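Local coordinates for putative phosphonate binding protein for ABC transporter (Prochlorococcus marinus str. MIT 9301, PDB 5LQ5) that binds inorganic phosphite strongly, and methylphosphonate and phosphate only very weakly, probably as the periplasmic solute-binding protein of an ABC transporter, at residues 46-56 with 67-78; 103-114 with 193-201. One frame throughout, in Å; residues are numbered along the deposited sequence. Where two conformers were deposited one is given.

Starting from the N terminus, contact 1 comes first: helix 46-54 leads through strand 60-63 into helix 65-74, and the two helices close that short loop by packing side by side on the sheet that holds strand 60-63. Contact 2 opens only after contact 1 has closed, so the two run in series and neither nest nor cross. It spans a much longer stretch of chain, bringing strand 194-199, at the edge of the other sheet, back against the loop and 3-10 turns of 103-114. The centres lie about 33 Å apart, on opposite sides of the chain's centre, one in each lobe of the periplasmic binding protein fold. Contact 1 reaches the phosphite through Tyr46.

Contact 1 of 2, residues 46-56 with 67-78; sequences YIAAVTGFRTK and SGVQARLQTPNS. With PO3 (phosphite ion), chain B.
Val50 sits as a knob in the hole formed by Ser67, Gln70, Ala71 and Gln74, and here the two helices pack tightly. Its CG1, anti to the backbone N (chi1 176°), lies 3.8 Å from Ala71 CA, while CG2 points at the backbone carbonyl of Ser67. Gln70, buried beside it, turns its NE2 to Lys272 O and Asn125 OD1. The axes of these segments approach to 9.1 Å at a crossing angle of -28°, consistent with the small Ala71 between them. One turn on, Thr75 OG1 comes to the ring edge of Phe53, 3.6 Å from Phe53 CD2, and Ser78 CB lies in the ring plane. Thr75 OG1 also turns back to Ala71 O in a 2.8 Å hydrogen bond and touches Arg54 CA. A glycine in place of Thr75 would probably strip Phe53 of part of its edge packing, remove the hydroxyl bond to Ala71 O and open a gap beside Arg54. Both helices lie on the same face of strand 60-63, in a beta-alpha-beta-alpha succession, with Val50, Phe53 and Ala71 packing on that strand. The outer side, where Arg54 and Lys56 face solvent, is looser. Arg54 bends at chi3 and lays CD 3.5 Å from Gln74 OE1, its guanidinium nearly perpendicular to the amide; this is contact without a hydrogen bond, and OE1, buried here, has no partner in the model. Lys56, in a Schellman motif, only brushes Thr75 CG2. At the other helix end, Tyr46 OH donates a 2.6 Å hydrogen bond to phosphite O3, an ion also held by Ser126, Thr127, Ser128 and His158.

Contact 2 of 2, residues 103-114 with 193-201; sequences NSISNIKGLKKL and NLELFWITP
Phe197 O takes the amide of Ile105 in a nearly straight 3.0 Å hydrogen bond (N-H...O 174°), the one direct hydrogen bond between the segments. Around it the side chain of Ile105 wedges between two aromatic rings. With CG1 set between the backbone N and the carbonyl carbon (chi1 57°), this branch lies over one face of the Phe197 ring, 4.0 Å from its centroid, and CD1 reaches over the five-membered ring of Trp198, so one residue makes CH-pi contacts with both. Leu114 CD2 covers the opposite face of Phe197, 4.3 Å from the centroid, while Leu111 CD2 and Gly110 O come in at the ring's edge. Leu111 sends its other methyl, CD1, to Trp198 CZ3. Farther along the indole, Ile108 CA comes within 3.6 Å of Trp198 CZ2, and Ile108 CG1 lies the same distance from Trp198 CH2. The backbones of Phe197 and Trp198 together lie opposite the single residue Phe94 of strand 92-97, a classic beta bulge on the edge strand 194-199, which lets these consecutive residues turn their rings to the same loop. That loop enters its 3-10 turns through an Asx turn in which Asn107 OD1 accepts from Lys109 N. Beyond the loop, Ile108 also packs on helix 127-139, and Leu111 on Ala140. Trp198 NE1 donates to a water at 2.9 Å, and the water bonds weakly in turn to Ser106 O, so the indole N-H is satisfied. With a single direct hydrogen bond and a largely aliphatic-aromatic interface, the fit of loop to edge strand probably depends mainly on apolar packing.

Contact 1 of 2, residues 46-56 with 67-78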
loop_
_atom_site.group_PDB
_atom_site.type_symbol
_atom_site.label_atom_id
_atom_site.label_comp_id
_atom_site.label_asym_id
_atom_site.label_seq_id
_atom_site.Cartn_x
_atom_site.Cartn_y
_atom_site.Cartn_z
ATOM N N TYR A 46 3.178 5.118 -8.080
ATOM C CA TYR A 46 2.076 5.553 -7.231
ATOM C C TYR A 46 1.423 6.829 -7.764
ATOM O O TYR A 46 0.225 6.970 -7.680
ATOM C CB TYR A 46 2.534 5.807 -5.815
ATOM C CG TYR A 46 2.733 4.591 -4.886
ATOM C CD1 TYR A 46 2.257 4.615 -3.573
ATOM C CD2 TYR A 46 3.445 3.469 -5.275
ATOM C CE1 TYR A 46 2.475 3.571 -2.720
ATOM C CE2 TYR A 46 3.727 2.443 -4.389
ATOM C CZ TYR A 46 3.222 2.477 -3.115
ATOM O OH TYR A 46 3.460 1.453 -2.213
ATOM N N ILE A 47 2.227 7.744 -8.315
ATOM C CA ILE A 47 1.667 8.983 -8.838
ATOM C C ILE A 47 0.703 8.675 -9.966
ATOM O O ILE A 47 -0.352 9.285 -10.071
ATOM C CB ILE A 47 2.762 9.964 -9.268
ATOM C CG1 ILE A 47 3.406 10.551 -8.041
ATOM C CG2 ILE A 47 2.200 11.081 -10.141
ATOM C CD1 ILE A 47 4.699 11.307 -8.330
ATOM N N ALA A 48 1.080 7.728 -10.799
ATOM C CA ALA A 48 0.246 7.335 -11.954
ATOM C C ALA A 48 -1.107 6.753 -11.507
ATOM O O ALA A 48 -2.107 6.840 -12.232
ATOM C CB ALA A 48 0.973 6.365 -12.867
ATOM N N ALA A 49 -1.126 6.098 -10.360
ATOM C CA ALA A 49 -2.389 5.594 -9.813
ATOM C C ALA A 49 -3.329 6.741 -9.425
ATOM O O ALA A 49 -4.514 6.748 -9.772
ATOM C CB ALA A 49 -2.118 4.661 -8.646
ATOM N N VAL A 50 -2.752 7.741 -8.761
ATOM C CA VAL A 50 -3.506 8.928 -8.364
ATOM C C VAL A 50 -3.976 9.696 -9.613
ATOM O O VAL A 50 -5.157 10.062 -9.751
ATOM C CB VAL A 50 -2.705 9.828 -7.423
ATOM C CG1 VAL A 50 -3.523 11.099 -7.142
ATOM C CG2 VAL A 50 -2.402 9.088 -6.119
ATOM N N THR A 51 -3.061 9.920 -10.527
ATOM C CA THR A 51 -3.416 10.734 -11.707
ATOM C C THR A 51 -4.384 9.965 -12.653
ATOM O O THR A 51 -5.276 10.528 -13.221
ATOM C CB THR A 51 -2.120 11.134 -12.449
ATOM O OG1 THR A 51 -1.308 11.915 -11.558
ATOM C CG2 THR A 51 -2.415 11.908 -13.751
ATOM N N GLY A 52 -4.235 8.658 -12.761
ATOM C CA GLY A 52 -5.158 7.839 -13.576
ATOM C C GLY A 52 -6.573 7.875 -12.990
ATOM O O GLY A 52 -7.586 7.846 -13.688
ATOM N N PHE A 53 -6.638 7.957 -11.673
ATOM C CA PHE A 53 -7.939 8.074 -10.993
ATOM C C PHE A 53 -8.519 9.462 -11.292
ATOM O O PHE A 53 -9.674 9.569 -11.708
ATOM C CB PHE A 53 -7.822 7.800 -9.500
ATOM C CG PHE A 53 -9.134 7.709 -8.794
ATOM C CD1 PHE A 53 -9.896 6.544 -8.843
ATOM C CD2 PHE A 53 -9.660 8.802 -8.148
ATOM C CE1 PHE A 53 -11.122 6.482 -8.202
ATOM C CE2 PHE A 53 -10.885 8.749 -7.527
ATOM C CZ PHE A 53 -11.631 7.595 -7.566
ATOM N N ARG A 54 -7.700 10.511 -11.117
ATOM C CA ARG A 54 -8.137 11.879 -11.386
ATOM C C ARG A 54 -8.648 12.059 -12.824
ATOM O O ARG A 54 -9.675 12.733 -13.018
ATOM C CB ARG A 54 -7.021 12.888 -11.083
ATOM C CG ARG A 54 -7.442 14.338 -11.303
ATOM C CD ARG A 54 -6.279 15.289 -11.152
ATOM N NE ARG A 54 -5.185 15.053 -12.103
ATOM C CZ ARG A 54 -5.141 15.483 -13.363
ATOM N NH1 ARG A 54 -6.148 16.182 -13.917
ATOM N NH2 ARG A 54 -4.063 15.197 -14.082
ATOM N N THR A 55 -7.960 11.449 -13.807
ATOM C CA THR A 55 -8.355 11.581 -15.235
ATOM C C THR A 55 -9.442 10.586 -15.680
ATOM O O THR A 55 -9.813 10.536 -16.839
ATOM C CB THR A 55 -7.158 11.444 -16.202
ATOM O OG1 THR A 55 -6.574 10.149 -16.038
ATOM C CG2 THR A 55 -6.149 12.535 -15.926
ATOM N N LYS A 56 -9.883 9.742 -14.762
ATOM C CA LYS A 56 -10.978 8.760 -15.023
ATOM C C LYS A 56 -10.546 7.622 -15.959
ATOM O O LYS A 56 -11.371 6.925 -16.562
ATOM C CB LYS A 56 -12.267 9.457 -15.490
ATOM C CG LYS A 56 -12.693 10.527 -14.489
ATOM C CD LYS A 56 -14.168 10.896 -14.565
ATOM C CE LYS A 56 -14.445 12.179 -13.789
ATOM N NZ LYS A 56 -14.042 12.127 -12.350
ATOM N N SER A 67 -1.787 7.749 -0.609
ATOM C CA SER A 67 -2.167 7.934 -2.027
ATOM C C SER A 67 -3.703 8.014 -2.180
ATOM O O SER A 67 -4.219 8.723 -3.070
ATOM C CB SER A 67 -1.576 6.787 -2.876
ATOM O OG SER A 67 -1.822 5.484 -2.344
ATOM N N GLY A 68 -4.439 7.310 -1.323
ATOM C CA GLY A 68 -5.891 7.421 -1.355
ATOM C C GLY A 68 -6.399 8.798 -0.911
ATOM O O GLY A 68 -7.320 9.365 -1.503
ATOM N N VAL A 69 -5.762 9.354 0.117
ATOM C CA VAL A 69 -6.023 10.751 0.542
ATOM C C VAL A 69 -5.729 11.719 -0.605
ATOM O O VAL A 69 -6.547 12.558 -0.954
ATOM C CB VAL A 69 -5.234 11.102 1.795
ATOM C CG1 VAL A 69 -5.227 12.616 2.035
ATOM C CG2 VAL A 69 -5.810 10.366 3.002
ATOM N N GLN A 70 -4.576 11.547 -1.241
ATOM C CA GLN A 70 -4.193 12.404 -2.361
ATOM C C GLN A 70 -5.232 12.312 -3.487
ATOM O O GLN A 70 -5.663 13.336 -4.056
ATOM C CB GLN A 70 -2.807 12.011 -2.931
ATOM C CG GLN A 70 -1.623 12.265 -1.968
ATOM C CD GLN A 70 -0.326 11.614 -2.421
ATOM O OE1 GLN A 70 -0.345 10.584 -3.099
ATOM N NE2 GLN A 70 0.787 12.194 -2.059
ATOM N N ALA A 71 -5.588 11.086 -3.844
ATOM C CA ALA A 71 -6.555 10.877 -4.906
ATOM C C ALA A 71 -7.909 11.525 -4.631
ATOM O O ALA A 71 -8.511 12.112 -5.529
ATOM C CB ALA A 71 -6.738 9.396 -5.204
ATOM N N ARG A 72 -8.384 11.374 -3.402
ATOM C CA ARG A 72 -9.677 11.949 -3.008
ATOM C C ARG A 72 -9.666 13.487 -2.899
ATOM O O ARG A 72 -10.670 14.134 -3.163
ATOM C CB ARG A 72 -10.178 11.230 -1.746
ATOM C CG ARG A 72 -10.640 9.823 -2.098
ATOM C CD ARG A 72 -11.203 8.973 -0.983
ATOM N NE ARG A 72 -10.188 8.536 -0.001
ATOM C CZ ARG A 72 -9.983 9.143 1.162
ATOM N NH1 ARG A 72 -9.057 8.674 1.991
ATOM N NH2 ARG A 72 -10.699 10.216 1.504
ATOM N N LEU A 73 -8.520 14.067 -2.587
ATOM C CA LEU A 73 -8.376 15.505 -2.615
ATOM C C LEU A 73 -8.412 16.041 -4.058
ATOM O O LEU A 73 -9.023 17.064 -4.328
ATOM C CB LEU A 73 -7.099 15.944 -1.903
ATOM C CG LEU A 73 -7.117 15.817 -0.381
ATOM C CD1 LEU A 73 -5.698 15.981 0.159
ATOM C CD2 LEU A 73 -8.095 16.822 0.276
ATOM N N GLN A 74 -7.725 15.347 -4.969
ATOM C CA GLN A 74 -7.636 15.723 -6.396
ATOM C C GLN A 74 -8.916 15.437 -7.162
ATOM O O GLN A 74 -9.159 16.005 -8.199
ATOM C CB GLN A 74 -6.477 15.000 -7.085
ATOM C CG GLN A 74 -5.084 15.431 -6.654
ATOM C CD GLN A 74 -4.067 15.221 -7.767
ATOM O OE1 GLN A 74 -4.210 14.313 -8.560
ATOM N NE2 GLN A 74 -3.069 16.090 -7.849
ATOM N N THR A 75 -9.689 14.508 -6.634
ATOM C CA THR A 75 -10.880 13.962 -7.267
ATOM C C THR A 75 -12.075 14.011 -6.303
ATOM O O THR A 75 -12.422 12.996 -5.689
ATOM C CB THR A 75 -10.639 12.497 -7.711
ATOM O OG1 THR A 75 -9.301 12.375 -8.220
ATOM C CG2 THR A 75 -11.620 12.058 -8.774
ATOM N N PRO A 76 -12.711 15.195 -6.162
ATOM C CA PRO A 76 -13.838 15.374 -5.285
ATOM C C PRO A 76 -15.019 14.430 -5.492
ATOM O O PRO A 76 -15.296 13.948 -6.599
ATOM C CB PRO A 76 -14.280 16.819 -5.549
ATOM C CG PRO A 76 -13.135 17.477 -6.176
ATOM C CD PRO A 76 -12.410 16.425 -6.925
ATOM N N ASN A 77 -15.647 14.091 -4.376
ATOM C CA ASN A 77 -16.910 13.345 -4.379
ATOM C C ASN A 77 -16.720 11.890 -4.797
ATOM O O ASN A 77 -17.655 11.185 -5.166
ATOM C CB ASN A 77 -17.945 14.070 -5.243
ATOM C CG ASN A 77 -18.182 15.478 -4.748
ATOM O OD1 ASN A 77 -18.019 16.439 -5.486
ATOM N ND2 ASN A 77 -18.472 15.604 -3.452
ATOM N N SER A 78 -15.473 11.443 -4.729
ATOM C CA SER A 78 -15.175 10.043 -4.877
ATOM C C SER A 78 -15.586 9.346 -3.588
ATOM O O SER A 78 -15.891 9.989 -2.573
ATOM C CB SER A 78 -13.708 9.838 -5.163
ATOM O OG SER A 78 -12.987 10.641 -4.275
HETATM P P PO3 B . 1.262 1.903 1.069
HETATM O O1 PO3 B . 1.494 1.496 2.562
HETATM O O2 PO3 B . 0.794 3.403 0.865
HETATM O O3 PO3 B . 2.502 1.567 0.195
#

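Contact 2 of 2, residues 103-114 with 193-201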
loop_
_atom_site.group_PDB
_atom_site.type_symbol
_atom_site.label_atom_id
_atom_site.label_comp_id
_atom_site.label_asym_id
_atom_site.label_seq_id
_atom_site.Cartn_x
_atom_site.Cartn_y
_atom_site.Cartn_z
ATOM N N ASN A 103 21.878 -5.432 16.326
ATOM C CA ASN A 103 20.809 -6.075 17.087
ATOM C C ASN A 103 19.500 -5.334 16.913
ATOM O O ASN A 103 19.483 -4.121 16.756
ATOM C CB ASN A 103 21.187 -6.152 18.570
ATOM C CG ASN A 103 22.380 -7.071 18.805
ATOM O OD1 ASN A 103 22.506 -8.119 18.166
ATOM N ND2 ASN A 103 23.271 -6.676 19.707
ATOM N N SER A 104 18.411 -6.099 16.887
ATOM C CA SER A 104 17.040 -5.540 16.861
ATOM C C SER A 104 16.781 -4.678 18.077
ATOM O O SER A 104 17.392 -4.857 19.128
ATOM C CB SER A 104 15.957 -6.615 16.690
ATOM O OG SER A 104 15.899 -7.508 17.785
ATOM N N ILE A 105 15.843 -3.772 17.915
ATOM C CA ILE A 105 15.431 -2.819 18.947
ATOM C C ILE A 105 13.968 -3.051 19.359
ATOM O O ILE A 105 13.181 -3.669 18.629
ATOM C CB ILE A 105 15.671 -1.355 18.530
ATOM C CG1 ILE A 105 14.948 -1.033 17.205
ATOM C CG2 ILE A 105 17.167 -1.082 18.400
ATOM C CD1 ILE A 105 14.785 0.437 16.949
ATOM N N SER A 106 13.663 -2.607 20.567
ATOM C CA SER A 106 12.333 -2.782 21.207
ATOM C C SER A 106 11.742 -1.454 21.683
ATOM O O SER A 106 10.758 -1.418 22.418
ATOM C CB SER A 106 12.438 -3.753 22.391
ATOM O OG SER A 106 13.445 -3.319 23.288
ATOM N N ASN A 107 12.362 -0.370 21.246
ATOM C CA ASN A 107 11.912 0.990 21.544
ATOM C C ASN A 107 12.240 1.893 20.356
ATOM O O ASN A 107 13.293 1.750 19.739
ATOM C CB ASN A 107 12.591 1.547 22.793
ATOM C CG ASN A 107 12.040 2.898 23.197
ATOM O OD1 ASN A 107 12.635 3.944 22.900
ATOM N ND2 ASN A 107 10.877 2.887 23.841
ATOM N N ILE A 108 11.342 2.830 20.062
ATOM C CA ILE A 108 11.518 3.773 18.942
ATOM C C ILE A 108 12.857 4.547 18.959
ATOM O O ILE A 108 13.423 4.851 17.913
ATOM C CB ILE A 108 10.338 4.785 18.848
ATOM C CG1 ILE A 108 10.366 5.574 17.530
ATOM C CG2 ILE A 108 10.328 5.757 20.021
ATOM C CD1 ILE A 108 9.106 6.361 17.285
ATOM N N LYS A 109 13.364 4.868 20.146
ATOM C CA LYS A 109 14.624 5.656 20.270
ATOM C C LYS A 109 15.860 4.943 19.669
ATOM O O LYS A 109 16.842 5.596 19.248
ATOM C CB LYS A 109 14.897 6.034 21.737
ATOM C CG LYS A 109 13.819 6.888 22.399
ATOM C CD LYS A 109 14.001 8.379 22.178
ATOM C CE LYS A 109 13.194 9.173 23.203
ATOM N NZ LYS A 109 13.408 10.639 23.093
ATOM N N GLY A 110 15.766 3.617 19.578
ATOM C CA GLY A 110 16.777 2.751 18.940
ATOM C C GLY A 110 16.985 3.012 17.448
ATOM O O GLY A 110 17.986 2.602 16.842
ATOM N N LEU A 111 16.024 3.685 16.827
ATOM C CA LEU A 111 16.182 4.070 15.409
ATOM C C LEU A 111 17.388 4.985 15.164
ATOM O O LEU A 111 17.860 5.079 14.050
ATOM C CB LEU A 111 14.915 4.749 14.862
ATOM C CG LEU A 111 13.693 3.860 14.695
ATOM C CD1 LEU A 111 12.516 4.749 14.257
ATOM C CD2 LEU A 111 13.916 2.724 13.718
ATOM N N LYS A 112 17.896 5.643 16.209
ATOM C CA LYS A 112 19.179 6.372 16.138
ATOM C C LYS A 112 20.345 5.531 15.620
ATOM O O LYS A 112 21.310 6.077 15.053
ATOM C CB LYS A 112 19.558 6.995 17.507
ATOM C CG LYS A 112 19.064 8.420 17.685
ATOM C CD LYS A 112 19.157 8.894 19.129
ATOM C CE LYS A 112 19.522 10.373 19.234
ATOM N NZ LYS A 112 18.760 11.275 18.324
ATOM N N LYS A 113 20.263 4.217 15.812
ATOM C CA LYS A 113 21.302 3.279 15.302
ATOM C C LYS A 113 21.356 3.239 13.751
ATOM O O LYS A 113 22.287 2.725 13.154
ATOM C CB LYS A 113 21.112 1.872 15.880
ATOM C CG LYS A 113 21.370 1.789 17.387
ATOM C CD LYS A 113 21.033 0.423 17.947
ATOM C CE LYS A 113 20.801 0.430 19.453
ATOM N NZ LYS A 113 20.481 -0.931 19.991
ATOM N N LEU A 114 20.357 3.832 13.097
ATOM C CA LEU A 114 20.351 3.887 11.620
ATOM C C LEU A 114 21.067 5.074 11.006
ATOM O O LEU A 114 21.254 5.164 9.778
ATOM C CB LEU A 114 18.927 3.757 11.095
ATOM C CG LEU A 114 18.203 2.478 11.538
ATOM C CD1 LEU A 114 16.783 2.462 11.004
ATOM C CD2 LEU A 114 18.918 1.196 11.116
ATOM N N ASN A 193 19.517 -12.437 3.415
ATOM C CA ASN A 193 20.515 -11.551 4.060
ATOM C C ASN A 193 19.915 -10.484 4.933
ATOM O O ASN A 193 20.629 -9.583 5.375
ATOM C CB ASN A 193 21.407 -10.891 3.035
ATOM C CG ASN A 193 22.030 -11.866 2.084
ATOM O OD1 ASN A 193 21.930 -11.724 0.855
ATOM N ND2 ASN A 193 22.677 -12.860 2.626
ATOM N N LEU A 194 18.626 -10.640 5.238
ATOM C CA LEU A 194 17.858 -9.681 6.040
ATOM C C LEU A 194 17.390 -10.151 7.378
ATOM O O LEU A 194 16.970 -11.308 7.549
ATOM C CB LEU A 194 16.577 -9.267 5.306
ATOM C CG LEU A 194 16.795 -8.526 4.015
ATOM C CD1 LEU A 194 15.462 -8.086 3.421
ATOM C CD2 LEU A 194 17.705 -7.334 4.245
ATOM N N GLU A 195 17.378 -9.192 8.292
ATOM C CA GLU A 195 16.881 -9.375 9.658
ATOM C C GLU A 195 15.871 -8.282 9.987
ATOM O O GLU A 195 16.049 -7.118 9.610
ATOM C CB GLU A 195 18.018 -9.282 10.693
ATOM C CG GLU A 195 19.006 -10.429 10.690
ATOM C CD GLU A 195 18.576 -11.632 11.533
ATOM O OE1 GLU A 195 17.374 -11.788 11.851
ATOM O OE2 GLU A 195 19.463 -12.434 11.891
ATOM N N LEU A 196 14.825 -8.656 10.705
ATOM C CA LEU A 196 13.890 -7.686 11.304
ATOM C C LEU A 196 14.600 -6.860 12.365
ATOM O O LEU A 196 15.194 -7.410 13.316
ATOM C CB LEU A 196 12.643 -8.365 11.889
ATOM C CG LEU A 196 11.646 -7.479 12.646
ATOM C CD1 LEU A 196 10.907 -6.581 11.652
ATOM C CD2 LEU A 196 10.649 -8.287 13.463
ATOM N N PHE A 197 14.449 -5.548 12.234
ATOM C CA PHE A 197 15.063 -4.539 13.131
ATOM C C PHE A 197 14.080 -3.938 14.111
ATOM O O PHE A 197 14.370 -3.843 15.310
ATOM C CB PHE A 197 15.824 -3.459 12.337
ATOM C CG PHE A 197 16.560 -2.446 13.190
ATOM C CD1 PHE A 197 17.688 -2.795 13.907
ATOM C CD2 PHE A 197 16.132 -1.131 13.269
ATOM C CE1 PHE A 197 18.348 -1.864 14.688
ATOM C CE2 PHE A 197 16.811 -0.196 14.016
ATOM C CZ PHE A 197 17.923 -0.577 14.768
ATOM N N TRP A 198 12.925 -3.517 13.606
ATOM C CA TRP A 198 11.879 -2.888 14.426
ATOM C C TRP A 198 10.509 -2.996 13.770
ATOM O O TRP A 198 10.403 -2.910 12.546
ATOM C CB TRP A 198 12.213 -1.428 14.744
ATOM C CG TRP A 198 11.377 -0.770 15.774
ATOM C CD1 TRP A 198 11.243 -1.167 17.080
ATOM C CD2 TRP A 198 10.610 0.432 15.648
ATOM N NE1 TRP A 198 10.422 -0.320 17.755
ATOM C CE2 TRP A 198 10.014 0.677 16.908
ATOM C CE3 TRP A 198 10.339 1.316 14.589
ATOM C CZ2 TRP A 198 9.182 1.770 17.144
ATOM C CZ3 TRP A 198 9.512 2.414 14.839
ATOM C CH2 TRP A 198 8.929 2.614 16.096
ATOM N N ILE A 199 9.493 -3.204 14.607
ATOM C CA ILE A 199 8.081 -3.141 14.211
ATOM C C ILE A 199 7.487 -1.839 14.769
ATOM O O ILE A 199 7.612 -1.530 15.944
ATOM C CB ILE A 199 7.251 -4.362 14.684
ATOM C CG1 ILE A 199 7.828 -5.668 14.142
ATOM C CG2 ILE A 199 5.793 -4.198 14.299
ATOM C CD1 ILE A 199 7.309 -6.904 14.884
ATOM N N THR A 200 6.838 -1.071 13.896
ATOM C CA THR A 200 6.267 0.224 14.267
ATOM C C THR A 200 4.931 0.146 15.009
ATOM O O THR A 200 4.247 -0.897 14.961
ATOM C CB THR A 200 6.030 1.119 13.026
ATOM O OG1 THR A 200 4.894 0.654 12.252
ATOM C CG2 THR A 200 7.308 1.191 12.121
ATOM N N PRO A 201 4.519 1.270 15.632
ATOM C CA PRO A 201 3.133 1.424 16.041
ATOM C C PRO A 201 2.163 1.346 14.857
ATOM O O PRO A 201 2.572 1.416 13.691
ATOM C CB PRO A 201 3.100 2.833 16.647
ATOM C CG PRO A 201 4.486 3.109 17.085
ATOM C CD PRO A 201 5.321 2.450 16.029
HETATM O O HOH W 1 8.958 -1.172 20.108
#